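Side-chain contact in periplasmic beta-glucosidase (PDB 6R5T), which probably hydrolyses terminal, non-reducing beta-D-glucosyl residues, releasing beta-D-glucose, as a periplasmic member of glycoside hydrolase family 3: residues A96-E101 against V654-L659. The protein carries 1 engineered substitution. Numbering follows the deposited sequence.
Sequences ASWDPE and VVQLYL
Trp98 rests on Val654, and this pair carries most of the contact. Val654 uses both methyl groups. CG2 packs against Trp98 CB at 3.6 Å. CG1 reaches further along the indole, with Trp98 CE3 at 3.7 Å. The two side chains cross at about a right angle, and Val654 CB lies over one face of the ring, offset toward the rim. With CG1 of Val654 anti to the backbone N (chi1 -177°) and CG2 anti to the carbonyl carbon, both methyls are turned to the tryptophan. Trp98 itself has positive phi and sits between helix 91-95 and helix 100-116. Asp99 caps the second helix, its OD1 accepting from Glu101 N.

The packing thins toward Gln656. Trp98 CZ3 comes only to 4.2 Å from Gln656 CG, and Tyr658 stays further off. The three touching residues are buried, but the chain opens toward solvent from Asp99 to Glu101, which do not touch the strand. The Gln656 amide is held at both its nitrogen and its oxygen. NE2 donates to Val654 O at 3.1 Å from above the carbonyl plane, and also bonds Gly611 O. OE1 takes a short bond from Tyr658 OH at 2.6 Å, in the carbonyl plane and on a lone pair. These bonds fix the rotation of the amide.

Trp98 NE1 is satisfied by Lys562 O, and Phe676 meets the ring edge-to-face. The arrangement is an apolar interdomain contact, in which a loop between two helices of the N-terminal TIM-barrel domain of family 3 packs on strand 651-660 of the fibronectin type III-like domain.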
loop_
_atom_site.group_PDB
_atom_site.type_symbol
_atom_site.label_atom_id
_atom_site.label_comp_id
_atom_site.label_asym_id
_atom_site.label_seq_id
_atom_site.Cartn_x
_atom_site.Cartn_y
_atom_site.Cartn_z
ATOM N N ALA A 96 -19.321 10.947 10.501
ATOM C CA ALA A 96 -20.389 10.725 9.527
ATOM C C ALA A 96 -21.560 11.658 9.802
ATOM O O ALA A 96 -22.462 11.742 8.935
ATOM C CB ALA A 96 -20.834 9.276 9.514
ATOM N N SER A 97 -21.591 12.315 10.958
ATOM C CA SER A 97 -22.594 13.375 11.209
ATOM C C SER A 97 -22.377 14.587 10.285
ATOM O O SER A 97 -23.316 15.373 10.141
ATOM C CB SER A 97 -22.609 13.802 12.647
ATOM O OG SER A 97 -21.490 14.664 12.946
ATOM N N TRP A 98 -21.144 14.828 9.843
ATOM C CA TRP A 98 -20.814 16.040 9.048
ATOM C C TRP A 98 -21.318 17.306 9.758
ATOM O O TRP A 98 -21.742 18.276 9.091
ATOM C CB TRP A 98 -21.375 15.949 7.626
ATOM C CG TRP A 98 -20.651 14.967 6.761
ATOM C CD1 TRP A 98 -20.750 13.616 6.784
ATOM C CD2 TRP A 98 -19.697 15.273 5.758
ATOM N NE1 TRP A 98 -19.932 13.047 5.843
ATOM C CE2 TRP A 98 -19.299 14.053 5.157
ATOM C CE3 TRP A 98 -19.171 16.468 5.252
ATOM C CZ2 TRP A 98 -18.384 13.998 4.125
ATOM C CZ3 TRP A 98 -18.310 16.408 4.196
ATOM C CH2 TRP A 98 -17.892 15.192 3.653
ATOM N N ASP A 99 -21.208 17.347 11.076
ATOM C CA ASP A 99 -21.806 18.464 11.840
ATOM C C ASP A 99 -20.848 18.779 12.972
ATOM O O ASP A 99 -20.815 18.090 13.956
ATOM C CB ASP A 99 -23.212 18.104 12.308
ATOM C CG ASP A 99 -23.867 19.309 12.964
ATOM O OD1 ASP A 99 -23.149 20.275 13.261
ATOM O OD2 ASP A 99 -25.071 19.280 13.086
ATOM N N PRO A 100 -20.027 19.812 12.817
ATOM C CA PRO A 100 -19.115 20.203 13.878
ATOM C C PRO A 100 -19.827 20.421 15.217
ATOM O O PRO A 100 -19.225 20.179 16.256
ATOM C CB PRO A 100 -18.498 21.495 13.332
ATOM C CG PRO A 100 -18.659 21.417 11.851
ATOM C CD PRO A 100 -19.929 20.651 11.615
ATOM N N GLU A 101 -21.088 20.866 15.224
ATOM C CA GLU A 101 -21.775 21.045 16.531
ATOM C C GLU A 101 -22.086 19.707 17.200
ATOM O O GLU A 101 -22.049 19.634 18.454
ATOM C CB GLU A 101 -23.061 21.859 16.390
ATOM C CG GLU A 101 -22.747 23.287 15.985
ATOM C CD GLU A 101 -23.757 24.331 16.438
ATOM O OE1 GLU A 101 -24.978 24.001 16.544
ATOM O OE2 GLU A 101 -23.318 25.479 16.683
ATOM N N VAL A 654 -26.179 16.529 3.327
ATOM C CA VAL A 654 -24.927 17.310 3.424
ATOM C C VAL A 654 -24.548 17.731 2.005
ATOM O O VAL A 654 -24.242 16.833 1.153
ATOM C CB VAL A 654 -23.794 16.511 4.063
ATOM C CG1 VAL A 654 -22.547 17.388 4.197
ATOM C CG2 VAL A 654 -24.231 15.913 5.414
ATOM N N VAL A 655 -24.532 19.028 1.755
ATOM C CA VAL A 655 -24.081 19.586 0.468
ATOM C C VAL A 655 -22.575 19.736 0.530
ATOM O O VAL A 655 -22.061 20.350 1.501
ATOM C CB VAL A 655 -24.757 20.916 0.150
ATOM C CG1 VAL A 655 -24.307 21.413 -1.207
ATOM C CG2 VAL A 655 -26.269 20.759 0.176
ATOM N N GLN A 656 -21.886 19.114 -0.414
ATOM C CA GLN A 656 -20.413 19.048 -0.392
ATOM C C GLN A 656 -19.842 19.876 -1.544
ATOM O O GLN A 656 -20.370 19.780 -2.646
ATOM C CB GLN A 656 -19.974 17.586 -0.522
ATOM C CG GLN A 656 -20.532 16.766 0.632
ATOM C CD GLN A 656 -20.788 15.320 0.279
ATOM O OE1 GLN A 656 -19.938 14.665 -0.350
ATOM N NE2 GLN A 656 -21.910 14.779 0.759
ATOM N N LEU A 657 -18.781 20.613 -1.263
ATOM C CA LEU A 657 -18.064 21.399 -2.253
ATOM C C LEU A 657 -16.670 20.821 -2.402
ATOM O O LEU A 657 -15.927 20.745 -1.399
ATOM C CB LEU A 657 -18.039 22.874 -1.868
ATOM C CG LEU A 657 -17.438 23.744 -2.975
ATOM C CD1 LEU A 657 -18.092 25.099 -3.014
ATOM C CD2 LEU A 657 -15.934 23.880 -2.804
ATOM N N TYR A 658 -16.290 20.550 -3.640
ATOM C CA TYR A 658 -14.952 20.031 -3.966
ATOM C C TYR A 658 -14.297 20.994 -4.940
ATOM O O TYR A 658 -14.982 21.617 -5.767
ATOM C CB TYR A 658 -15.012 18.622 -4.572
ATOM C CG TYR A 658 -15.694 17.626 -3.669
ATOM C CD1 TYR A 658 -17.057 17.443 -3.695
ATOM C CD2 TYR A 658 -14.953 16.843 -2.794
ATOM C CE1 TYR A 658 -17.681 16.510 -2.862
ATOM C CE2 TYR A 658 -15.559 15.924 -1.959
ATOM C CZ TYR A 658 -16.919 15.728 -2.012
ATOM O OH TYR A 658 -17.435 14.828 -1.102
ATOM N N LEU A 659 -12.975 21.047 -4.879
ATOM C CA LEU A 659 -12.187 21.820 -5.864
ATOM C C LEU A 659 -11.256 20.893 -6.631
ATOM O O LEU A 659 -10.673 19.983 -6.021
ATOM C CB LEU A 659 -11.337 22.865 -5.137
ATOM C CG LEU A 659 -12.081 24.113 -4.689
ATOM C CD1 LEU A 659 -11.122 25.131 -4.123
ATOM C CD2 LEU A 659 -12.854 24.734 -5.830
#